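Local coordinates for chitinase A (Cycas revoluta, PDB 4MNK), which probably hydrolyses chitin as a family 18 glycoside hydrolase, and binds N-acetylglucosamine oligosaccharides in its glycan pocket, at residues S270-Q275 with Q332-I337; P239-S244 with F326-N331; Y175-I180 with L225-P230. All blocks are in the same frame, centred on the assembly; numbering follows the deposited sequence.

Interaction 1: residues S270-Q275 with Q332-I337; sequences SFSEIQ and QDIDAI. With NAG (2-acetamido-2-deoxy-beta-D-glucopyranose), chain B.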
loop_
_atom_site.group_PDB
_atom_site.type_symbol
_atom_site.label_atom_id
_atom_site.label_comp_id
_atom_site.label_asym_id
_atom_site.label_seq_id
_atom_site.Cartn_x
_atom_site.Cartn_y
_atom_site.Cartn_z
ATOM N N SER A 270 -2.878 -14.047 -5.386
ATOM C CA SER A 270 -1.495 -13.659 -5.086
ATOM C C SER A 270 -0.599 -13.946 -6.287
ATOM O O SER A 270 -0.889 -14.850 -7.080
ATOM C CB SER A 270 -0.975 -14.416 -3.867
ATOM O OG SER A 270 -0.705 -15.768 -4.194
ATOM N N PHE A 271 0.487 -13.189 -6.421
ATOM C CA PHE A 271 1.453 -13.444 -7.486
ATOM C C PHE A 271 1.925 -14.898 -7.482
ATOM O O PHE A 271 2.019 -15.522 -8.537
ATOM C CB PHE A 271 2.646 -12.493 -7.391
ATOM C CG PHE A 271 3.652 -12.678 -8.490
ATOM C CD1 PHE A 271 4.871 -13.296 -8.238
ATOM C CD2 PHE A 271 3.374 -12.246 -9.784
ATOM C CE1 PHE A 271 5.801 -13.472 -9.258
ATOM C CE2 PHE A 271 4.300 -12.419 -10.811
ATOM C CZ PHE A 271 5.515 -13.031 -10.543
ATOM N N SER A 272 2.208 -15.436 -6.296
ATOM C CA SER A 272 2.639 -16.828 -6.174
ATOM C C SER A 272 1.588 -17.802 -6.717
ATOM O O SER A 272 1.928 -18.767 -7.406
ATOM C CB SER A 272 3.010 -17.158 -4.727
ATOM O OG SER A 272 4.143 -16.408 -4.329
ATOM N N GLU A 273 0.316 -17.534 -6.435
ATOM C CA GLU A 273 -0.760 -18.357 -6.981
ATOM C C GLU A 273 -0.911 -18.173 -8.493
ATOM O O GLU A 273 -1.272 -19.113 -9.197
ATOM C CB GLU A 273 -2.085 -18.115 -6.252
ATOM C CG GLU A 273 -2.132 -18.654 -4.813
ATOM C CD GLU A 273 -1.980 -20.176 -4.707
ATOM O OE1 GLU A 273 -2.176 -20.893 -5.714
ATOM O OE2 GLU A 273 -1.669 -20.659 -3.595
ATOM N N ILE A 274 -0.618 -16.972 -8.987
ATOM C CA ILE A 274 -0.609 -16.712 -10.428
ATOM C C ILE A 274 0.505 -17.506 -11.116
ATOM O O ILE A 274 0.304 -18.042 -12.207
ATOM C CB ILE A 274 -0.509 -15.198 -10.737
ATOM C CG1 ILE A 274 -1.776 -14.487 -10.249
ATOM C CG2 ILE A 274 -0.295 -14.953 -12.233
ATOM C CD1 ILE A 274 -1.667 -12.976 -10.169
ATOM N N GLN A 275 1.663 -17.606 -10.467
ATOM C CA GLN A 275 2.746 -18.454 -10.969
ATOM C C GLN A 275 2.321 -19.922 -11.041
ATOM O O GLN A 275 2.628 -20.612 -12.018
ATOM C CB GLN A 275 4.019 -18.300 -10.125
ATOM C CG GLN A 275 4.581 -16.879 -10.075
ATOM C CD GLN A 275 4.940 -16.338 -11.446
ATOM O OE1 GLN A 275 5.998 -16.647 -11.992
ATOM N NE2 GLN A 275 4.061 -15.513 -12.004
ATOM N N GLN A 332 2.545 -12.309 -0.593
ATOM C CA GLN A 332 1.911 -12.730 -1.845
ATOM C C GLN A 332 2.901 -13.116 -2.949
ATOM O O GLN A 332 2.492 -13.597 -4.009
ATOM C CB GLN A 332 0.966 -11.638 -2.342
ATOM C CG GLN A 332 -0.203 -11.341 -1.413
ATOM C CD GLN A 332 -0.965 -10.088 -1.819
ATOM O OE1 GLN A 332 -0.388 -9.135 -2.355
ATOM N NE2 GLN A 332 -2.264 -10.080 -1.559
ATOM N N ASP A 333 4.189 -12.888 -2.699
ATOM C CA ASP A 333 5.264 -13.278 -3.610
ATOM C C ASP A 333 6.294 -14.022 -2.766
ATOM O O ASP A 333 7.315 -13.458 -2.349
ATOM C CB ASP A 333 5.865 -12.033 -4.276
ATOM C CG ASP A 333 6.888 -12.356 -5.361
ATOM O OD1 ASP A 333 7.333 -13.518 -5.497
ATOM O OD2 ASP A 333 7.259 -11.411 -6.086
ATOM N N ILE A 334 6.006 -15.292 -2.500
ATOM C CA ILE A 334 6.769 -16.050 -1.507
ATOM C C ILE A 334 8.246 -16.218 -1.869
ATOM O O ILE A 334 9.096 -16.277 -0.980
ATOM C CB ILE A 334 6.094 -17.401 -1.122
ATOM C CG1 ILE A 334 6.060 -18.377 -2.303
ATOM C CG2 ILE A 334 4.691 -17.158 -0.557
ATOM C CD1 ILE A 334 5.732 -19.811 -1.911
ATOM N N ASP A 335 8.549 -16.260 -3.164
ATOM C CA ASP A 335 9.931 -16.381 -3.631
ATOM C C ASP A 335 10.600 -15.025 -3.881
ATOM O O ASP A 335 11.747 -14.964 -4.331
ATOM C CB ASP A 335 9.999 -17.266 -4.883
ATOM C CG ASP A 335 9.649 -18.716 -4.593
ATOM O OD1 ASP A 335 10.148 -19.258 -3.586
ATOM O OD2 ASP A 335 8.877 -19.314 -5.371
ATOM N N ALA A 336 9.876 -13.948 -3.574
ATOM C CA ALA A 336 10.351 -12.568 -3.758
ATOM C C ALA A 336 10.880 -12.278 -5.171
ATOM O O ALA A 336 11.893 -11.595 -5.347
ATOM C CB ALA A 336 11.389 -12.198 -2.688
ATOM N N ILE A 337 10.169 -12.793 -6.171
ATOM C CA ILE A 337 10.535 -12.604 -7.572
ATOM C C ILE A 337 10.457 -11.128 -7.965
ATOM O O ILE A 337 11.402 -10.568 -8.527
ATOM C CB ILE A 337 9.630 -13.458 -8.505
ATOM C CG1 ILE A 337 9.698 -14.949 -8.130
ATOM C CG2 ILE A 337 9.953 -13.206 -9.988
ATOM C CD1 ILE A 337 11.093 -15.577 -8.157
HETATM C C1 NAG B . -6.252 -6.186 1.807
HETATM C C2 NAG B . -6.076 -7.641 1.389
HETATM C C3 NAG B . -6.962 -8.552 2.235
HETATM C C4 NAG B . -6.816 -8.277 3.737
HETATM C C5 NAG B . -6.782 -6.774 4.057
HETATM C C6 NAG B . -6.320 -6.516 5.491
HETATM C C7 NAG B . -5.428 -8.041 -0.932
HETATM C C8 NAG B . -5.900 -8.202 -2.345
HETATM N N2 NAG B . -6.375 -7.816 -0.021
HETATM O O3 NAG B . -6.626 -9.895 1.959
HETATM O O4 NAG B . -7.908 -8.862 4.420
HETATM O O5 NAG B . -5.930 -6.056 3.178
HETATM O O6 NAG B . -4.962 -6.876 5.641
HETATM O O7 NAG B . -4.228 -8.118 -0.668
HETATM O O HOH W 1 6.622 -16.162 -5.488
#
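Q332 turns its carbonyl toward the first turn of helix 271-279, and the side chains of S270, F271 and S272 settle round that point. Its O receives the backbone N of S272 at 2.9 Å in a nearly straight bond (163°). The start of the helix is thereby held against the segment 332-337, while S270, the N-cap residue, uses its OG to accept the N-H of E273. On the flank of the bond the S270 CB lies 3.7 Å from the Q332 CB, aliphatic carbon on aliphatic carbon.

F271 is the main apolar piece. Its CG stands anti to the backbone N (chi1 -178°), which brings the ring alongside D333 with both side chains pointing the same way. The ring and carboxylate planes are 52° apart, and F271 CD1 approaches D333 CG to 3.6 Å. Farther along the ring, F271 CE1 meets I337 CB at 3.9 Å, those two side chains crossing at about a right angle. One ring face is covered by CG of Q275, one turn on in the same helix.

The D333 carboxylate is well occupied. OD1 accepts the N-H of I337, which arrives from above the carboxylate plane, and OD2 accepts that of L338, so the acid gathers the first two amides of helix 337-346 and probably interacts favourably with its dipole. A water 2.7 Å from S272 OG also donates to D333 OD1 and accepts from D335 N, bridging the contact on its more exposed flank.

From the same backbone, the extended Q332 side chain leads to the sugar, its NE2 donating to NAG (chain B) O7 at 2.9 Å. Helix 271-279 belongs to the alpha+beta insertion of plant class V chitinases, and here it packs on the loop following the last TIM-barrel strand, at the rim of the glycan pocket.

Interaction 2: residues P239-S244 with F326-N331; sequences PLFGRS and FFWSVN. With NAG (2-acetamido-2-deoxy-beta-D-glucopyranose), chain C; NAG (2-acetamido-2-deoxy-beta-D-glucopyranose), chain B.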
loop_
_atom_site.group_PDB
_atom_site.type_symbol
_atom_site.label_atom_id
_atom_site.label_comp_id
_atom_site.label_asym_id
_atom_site.label_seq_id
_atom_site.Cartn_x
_atom_site.Cartn_y
_atom_site.Cartn_z
ATOM N N PRO A 239 1.191 -3.729 -6.819
ATOM C CA PRO A 239 0.543 -4.863 -6.166
ATOM C C PRO A 239 1.276 -6.183 -6.397
ATOM O O PRO A 239 1.820 -6.419 -7.483
ATOM C CB PRO A 239 -0.829 -4.901 -6.836
ATOM C CG PRO A 239 -0.580 -4.386 -8.207
ATOM C CD PRO A 239 0.512 -3.356 -8.077
ATOM N N LEU A 240 1.290 -7.029 -5.369
ATOM C CA LEU A 240 1.806 -8.392 -5.492
ATOM C C LEU A 240 0.660 -9.397 -5.616
ATOM O O LEU A 240 0.823 -10.595 -5.371
ATOM C CB LEU A 240 2.738 -8.733 -4.325
ATOM C CG LEU A 240 4.074 -7.987 -4.340
ATOM C CD1 LEU A 240 4.876 -8.311 -3.092
ATOM C CD2 LEU A 240 4.876 -8.304 -5.599
ATOM N N PHE A 241 -0.499 -8.881 -6.012
ATOM C CA PHE A 241 -1.675 -9.678 -6.295
ATOM C C PHE A 241 -2.270 -9.192 -7.607
ATOM O O PHE A 241 -1.995 -8.071 -8.048
ATOM C CB PHE A 241 -2.706 -9.535 -5.168
ATOM C CG PHE A 241 -3.306 -8.156 -5.066
ATOM C CD1 PHE A 241 -2.670 -7.155 -4.337
ATOM C CD2 PHE A 241 -4.502 -7.850 -5.715
ATOM C CE1 PHE A 241 -3.216 -5.876 -4.252
ATOM C CE2 PHE A 241 -5.052 -6.571 -5.633
ATOM C CZ PHE A 241 -4.407 -5.585 -4.900
ATOM N N GLY A 242 -3.088 -10.039 -8.218
ATOM C CA GLY A 242 -3.831 -9.676 -9.412
ATOM C C GLY A 242 -5.320 -9.693 -9.145
ATOM O O GLY A 242 -5.773 -10.252 -8.144
ATOM N N ARG A 243 -6.074 -9.060 -10.038
ATOM C CA ARG A 243 -7.530 -9.102 -9.999
ATOM C C ARG A 243 -8.027 -10.092 -11.041
ATOM O O ARG A 243 -7.556 -10.094 -12.184
ATOM C CB ARG A 243 -8.125 -7.713 -10.241
ATOM C CG ARG A 243 -7.911 -6.730 -9.098
ATOM C CD ARG A 243 -8.907 -6.966 -7.982
ATOM N NE ARG A 243 -8.578 -6.201 -6.785
ATOM C CZ ARG A 243 -9.064 -6.460 -5.576
ATOM N NH1 ARG A 243 -9.906 -7.471 -5.394
ATOM N NH2 ARG A 243 -8.705 -5.709 -4.546
ATOM N N SER A 244 -8.974 -10.932 -10.640
ATOM C CA SER A 244 -9.432 -12.023 -11.487
ATOM C C SER A 244 -10.910 -11.926 -11.828
ATOM O O SER A 244 -11.715 -11.397 -11.051
ATOM C CB SER A 244 -9.149 -13.365 -10.814
ATOM O OG SER A 244 -9.914 -13.485 -9.632
ATOM N N PHE A 326 6.697 0.838 -3.352
ATOM C CA PHE A 326 6.294 -0.108 -2.315
ATOM C C PHE A 326 5.524 -1.280 -2.901
ATOM O O PHE A 326 4.916 -1.159 -3.963
ATOM C CB PHE A 326 5.517 0.575 -1.167
ATOM C CG PHE A 326 4.049 0.798 -1.433
ATOM C CD1 PHE A 326 3.126 -0.232 -1.261
ATOM C CD2 PHE A 326 3.582 2.056 -1.796
ATOM C CE1 PHE A 326 1.770 -0.019 -1.481
ATOM C CE2 PHE A 326 2.223 2.280 -2.014
ATOM C CZ PHE A 326 1.316 1.240 -1.859
ATOM N N PHE A 327 5.558 -2.409 -2.198
ATOM C CA PHE A 327 4.775 -3.578 -2.562
ATOM C C PHE A 327 3.726 -3.884 -1.501
ATOM O O PHE A 327 4.044 -3.961 -0.309
ATOM C CB PHE A 327 5.670 -4.805 -2.714
ATOM C CG PHE A 327 6.525 -4.798 -3.946
ATOM C CD1 PHE A 327 7.900 -4.602 -3.854
ATOM C CD2 PHE A 327 5.959 -5.005 -5.202
ATOM C CE1 PHE A 327 8.696 -4.613 -4.997
ATOM C CE2 PHE A 327 6.748 -5.019 -6.349
ATOM C CZ PHE A 327 8.117 -4.822 -6.245
ATOM N N TRP A 328 2.483 -4.058 -1.939
ATOM C CA TRP A 328 1.453 -4.674 -1.110
ATOM C C TRP A 328 1.063 -6.004 -1.757
ATOM O O TRP A 328 0.577 -5.994 -2.887
ATOM C CB TRP A 328 0.194 -3.797 -0.994
ATOM C CG TRP A 328 -0.866 -4.536 -0.233
ATOM C CD1 TRP A 328 -1.768 -5.430 -0.741
ATOM C CD2 TRP A 328 -1.078 -4.515 1.183
ATOM N NE1 TRP A 328 -2.539 -5.951 0.270
ATOM C CE2 TRP A 328 -2.139 -5.405 1.460
ATOM C CE3 TRP A 328 -0.485 -3.817 2.243
ATOM C CZ2 TRP A 328 -2.618 -5.619 2.759
ATOM C CZ3 TRP A 328 -0.960 -4.033 3.533
ATOM C CH2 TRP A 328 -2.014 -4.926 3.778
ATOM N N SER A 329 1.247 -7.148 -1.091
ATOM C CA SER A 329 1.895 -7.307 0.211
ATOM C C SER A 329 2.885 -8.466 0.078
ATOM O O SER A 329 2.687 -9.364 -0.749
ATOM C CB SER A 329 0.862 -7.578 1.316
ATOM O OG SER A 329 0.038 -8.700 1.027
ATOM N N VAL A 330 3.944 -8.453 0.883
ATOM C CA VAL A 330 5.112 -9.306 0.622
ATOM C C VAL A 330 4.874 -10.813 0.755
ATOM O O VAL A 330 5.601 -11.605 0.158
ATOM C CB VAL A 330 6.362 -8.865 1.434
ATOM C CG1 VAL A 330 6.750 -7.436 1.076
ATOM C CG2 VAL A 330 6.135 -9.010 2.939
ATOM N N ASN A 331 3.861 -11.199 1.525
ATOM C CA ASN A 331 3.467 -12.604 1.645
ATOM C C ASN A 331 2.918 -13.182 0.341
ATOM O O ASN A 331 2.840 -14.399 0.189
ATOM C CB ASN A 331 2.425 -12.774 2.753
ATOM C CG ASN A 331 1.139 -12.024 2.463
ATOM O OD1 ASN A 331 0.055 -12.608 2.409
ATOM N ND2 ASN A 331 1.255 -10.727 2.259
HETATM C C1 NAG C . -5.515 -1.394 -0.213
HETATM C C2 NAG C . -5.143 -1.628 1.258
HETATM C C3 NAG C . -4.886 -3.109 1.546
HETATM C C4 NAG C . -5.911 -4.043 0.897
HETATM C C5 NAG C . -6.137 -3.647 -0.567
HETATM C C6 NAG C . -7.172 -4.519 -1.281
HETATM C C7 NAG C . -2.789 -0.822 1.077
HETATM C C8 NAG C . -1.744 0.055 1.705
HETATM N N2 NAG C . -3.985 -0.843 1.682
HETATM O O1 NAG C . -5.964 -0.069 -0.384
HETATM O O3 NAG C . -4.840 -3.320 2.942
HETATM O O4 NAG C . -5.416 -5.363 0.973
HETATM O O5 NAG C . -6.534 -2.291 -0.623
HETATM O O6 NAG C . -8.433 -4.402 -0.659
HETATM O O7 NAG C . -2.512 -1.461 0.060
HETATM C C1 NAG B . -6.252 -6.186 1.807
HETATM C C2 NAG B . -6.076 -7.641 1.389
HETATM C C3 NAG B . -6.962 -8.552 2.235
HETATM C C4 NAG B . -6.816 -8.277 3.737
HETATM C C5 NAG B . -6.782 -6.774 4.057
HETATM C C6 NAG B . -6.320 -6.516 5.491
HETATM C C7 NAG B . -5.428 -8.041 -0.932
HETATM C C8 NAG B . -5.900 -8.202 -2.345
HETATM N N2 NAG B . -6.375 -7.816 -0.021
HETATM O O3 NAG B . -6.626 -9.895 1.959
HETATM O O4 NAG B . -7.908 -8.862 4.420
HETATM O O5 NAG B . -5.930 -6.056 3.178
HETATM O O6 NAG B . -4.962 -6.876 5.641
HETATM O O7 NAG B . -4.228 -8.118 -0.668
#
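P239 and W328 form a parallel beta bridge, in which L240 N donates to W328 O at 2.8 Å, nearly straight at N-H (170°) but well above the carbonyl plane. On one flank the L240 isobutyl group rests against F327, CD2 of L240 lying 3.5 Å from CD2 of F327, while L240 CD1 also reaches the S329 carbonyl. On the other flank F241 brings CE1 to the edge of the indole, 3.8 Å from W328 CD1. These strands, 234-247 and 324-328, are neighbours in the family 18 TIM barrel, and the cis peptide after W328 is a recurrent feature of that family at the pocket floor. With CG anti to its backbone N (chi1 175°), W328 lays one indole face beneath NAG (chain C), and S329 CB covers the opposite face. W328 NE1 donates to NAG (chain B) O7 at 2.9 Å, an acetamide oxygen also gripped by Q332 NE2. A leucine in place of W328 would probably deprive the chain C sugar of its flat platform and leave that oxygen with one donor fewer. The acetamide methyl C8 of NAG (chain B) sits over the centre of the F241 ring, a CH-pi contact, while R243 is salt-bridged to D193.

Interaction 3: residues Y175-I180 with L225-P230; sequences YPVQFI and LAAGMP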
loop_
_atom_site.group_PDB
_atom_site.type_symbol
_atom_site.label_atom_id
_atom_site.label_comp_id
_atom_site.label_asym_id
_atom_site.label_seq_id
_atom_site.Cartn_x
_atom_site.Cartn_y
_atom_site.Cartn_z
ATOM N N TYR A 175 -6.046 15.856 -1.426
ATOM C CA TYR A 175 -4.938 15.812 -0.480
ATOM C C TYR A 175 -4.185 17.138 -0.479
ATOM O O TYR A 175 -3.784 17.626 -1.541
ATOM C CB TYR A 175 -3.985 14.664 -0.811
ATOM C CG TYR A 175 -4.571 13.290 -0.592
ATOM C CD1 TYR A 175 -5.078 12.553 -1.660
ATOM C CD2 TYR A 175 -4.613 12.723 0.682
ATOM C CE1 TYR A 175 -5.620 11.284 -1.469
ATOM C CE2 TYR A 175 -5.153 11.453 0.888
ATOM C CZ TYR A 175 -5.652 10.736 -0.194
ATOM O OH TYR A 175 -6.181 9.476 -0.011
ATOM N N PRO A 176 -4.002 17.734 0.714
ATOM C CA PRO A 176 -3.256 18.990 0.800
ATOM C C PRO A 176 -1.752 18.711 0.740
ATOM O O PRO A 176 -1.147 18.346 1.750
ATOM C CB PRO A 176 -3.681 19.557 2.159
ATOM C CG PRO A 176 -4.058 18.358 2.978
ATOM C CD PRO A 176 -4.548 17.308 2.018
ATOM N N VAL A 177 -1.162 18.873 -0.442
ATOM C CA VAL A 177 0.194 18.364 -0.682
ATOM C C VAL A 177 1.298 19.092 0.083
ATOM O O VAL A 177 2.263 18.463 0.508
ATOM C CB VAL A 177 0.551 18.245 -2.194
ATOM C CG1 VAL A 177 -0.426 17.317 -2.898
ATOM C CG2 VAL A 177 0.597 19.608 -2.873
ATOM N N GLN A 178 1.156 20.406 0.258
ATOM C CA GLN A 178 2.143 21.181 1.007
ATOM C C GLN A 178 2.119 20.782 2.486
ATOM O O GLN A 178 3.170 20.584 3.103
ATOM C CB GLN A 178 1.892 22.680 0.839
ATOM C CG GLN A 178 2.965 23.564 1.448
ATOM C CD GLN A 178 2.520 25.002 1.556
ATOM O OE1 GLN A 178 1.593 25.325 2.300
ATOM N NE2 GLN A 178 3.173 25.877 0.805
ATOM N N PHE A 179 0.912 20.662 3.035
ATOM C CA PHE A 179 0.688 20.153 4.388
ATOM C C PHE A 179 1.364 18.791 4.580
ATOM O O PHE A 179 2.117 18.585 5.537
ATOM C CB PHE A 179 -0.821 20.043 4.648
ATOM C CG PHE A 179 -1.179 19.371 5.947
ATOM C CD1 PHE A 179 -1.442 20.130 7.081
ATOM C CD2 PHE A 179 -1.272 17.983 6.034
ATOM C CE1 PHE A 179 -1.775 19.517 8.285
ATOM C CE2 PHE A 179 -1.604 17.365 7.235
ATOM C CZ PHE A 179 -1.856 18.133 8.360
ATOM N N ILE A 180 1.088 17.875 3.655
ATOM C CA ILE A 180 1.628 16.520 3.704
ATOM C C ILE A 180 3.159 16.515 3.617
ATOM O O ILE A 180 3.827 15.829 4.395
ATOM C CB ILE A 180 1.012 15.635 2.594
ATOM C CG1 ILE A 180 -0.451 15.313 2.916
ATOM C CG2 ILE A 180 1.816 14.355 2.413
ATOM C CD1 ILE A 180 -1.226 14.690 1.764
ATOM N N LEU A 225 2.119 15.531 -8.473
ATOM C CA LEU A 225 3.214 16.409 -8.877
ATOM C C LEU A 225 2.723 17.776 -9.348
ATOM O O LEU A 225 3.329 18.799 -9.023
ATOM C CB LEU A 225 4.075 15.736 -9.948
ATOM C CG LEU A 225 4.833 14.497 -9.456
ATOM C CD1 LEU A 225 5.441 13.737 -10.618
ATOM C CD2 LEU A 225 5.899 14.874 -8.445
ATOM N N ALA A 226 1.615 17.783 -10.086
ATOM C CA ALA A 226 1.010 19.025 -10.579
ATOM C C ALA A 226 0.468 19.886 -9.441
ATOM O O ALA A 226 0.460 21.115 -9.536
ATOM C CB ALA A 226 -0.089 18.721 -11.581
ATOM N N ALA A 227 0.013 19.236 -8.370
ATOM C CA ALA A 227 -0.473 19.935 -7.182
ATOM C C ALA A 227 0.668 20.565 -6.383
ATOM O O ALA A 227 0.441 21.474 -5.583
ATOM C CB ALA A 227 -1.286 18.994 -6.305
ATOM N N GLY A 228 1.887 20.071 -6.595
ATOM C CA GLY A 228 3.075 20.635 -5.959
ATOM C C GLY A 228 3.796 19.728 -4.978
ATOM O O GLY A 228 4.646 20.190 -4.219
ATOM N N MET A 229 3.468 18.436 -4.988
ATOM C CA MET A 229 4.161 17.484 -4.125
ATOM C C MET A 229 5.609 17.321 -4.583
ATOM O O MET A 229 5.844 17.034 -5.761
ATOM C CB MET A 229 3.462 16.121 -4.125
ATOM C CG MET A 229 4.062 15.133 -3.132
ATOM S SD MET A 229 3.667 15.562 -1.427
ATOM C CE MET A 229 2.048 14.807 -1.267
ATOM N N PRO A 230 6.582 17.509 -3.665
ATOM C CA PRO A 230 7.964 17.198 -4.021
ATOM C C PRO A 230 8.027 15.735 -4.461
ATOM O O PRO A 230 7.484 14.871 -3.759
ATOM C CB PRO A 230 8.725 17.403 -2.708
ATOM C CG PRO A 230 7.879 18.334 -1.914
ATOM C CD PRO A 230 6.467 17.989 -2.277
#
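V177, in the first turn of helix 177-183, pushes its whole isopropyl group against the chain as it leaves helix 217-227. The backbones come close here, V177 CA and M229 CA being the nearest pair at 5.3 Å, yet no hydrogen bond crosses between the segments: shape alone joins them.

The tight part is made by the two branches of V177 and by M229. The CG2 branch, placed between its own backbone N and carbonyl carbon, comes within 3.3 Å of the A227 carbonyl O, while CG1 meets the A227 methyl CB at 3.9 Å. M229 starts with its CG anti to the backbone N (chi1 -174°) and then bends at both later torsions, so that the thioether curls back to the helix. Its methyl CE ends 3.9 Å from V177 CB and 3.7 Å from I180 CG2, filling the groove between two side chains one helical turn apart. M229 and I180 cross at about a right angle, whereas M229 runs obliquely over V177, its SD lying near the V177 carbonyl. Both M229 and I180 are buried.

Toward solvent the contact thins out. G228 is exposed and adds little area, although V177 CG2 passes 3.8 Å from its carbonyl C. It closes helix 217-227 in a Schellman motif with a positive phi of 115°, where any CB would collide with the preceding carbonyl O. Of A227, a partly exposed residue, it is the methyl that edges toward this margin.

The contact thus packs the start of helix 177-183 against the exit of helix 217-227. On its buried side the same residues touch the barrel strands beneath, M229 meeting L234 of strand 234-247 and I180 meeting E158 of strand 155-161.

In the fold
Interactions 1 and 2 are close neighbours, their centres 9 Å apart, and their segments alternate along the chain. They touch directly, F271 N lying 2.8 Å from L240 O in a probable hydrogen bond, and both reach NAG (chain B); together they supply part of the glycan pocket from strand 234-247, strand 324-328 and the loop after it. Interaction 3 closes earlier in the chain and lies on the opposite side of its centre from interaction 1, about 34 Å between centres. It is 26 Å from interaction 2 but linked through sequence, since helix 217-227 leads into strand 234-247. Interaction 3 is packing of the outer helices, remote from the sugar contacts, its nearest atoms about 11 Å from interaction 2.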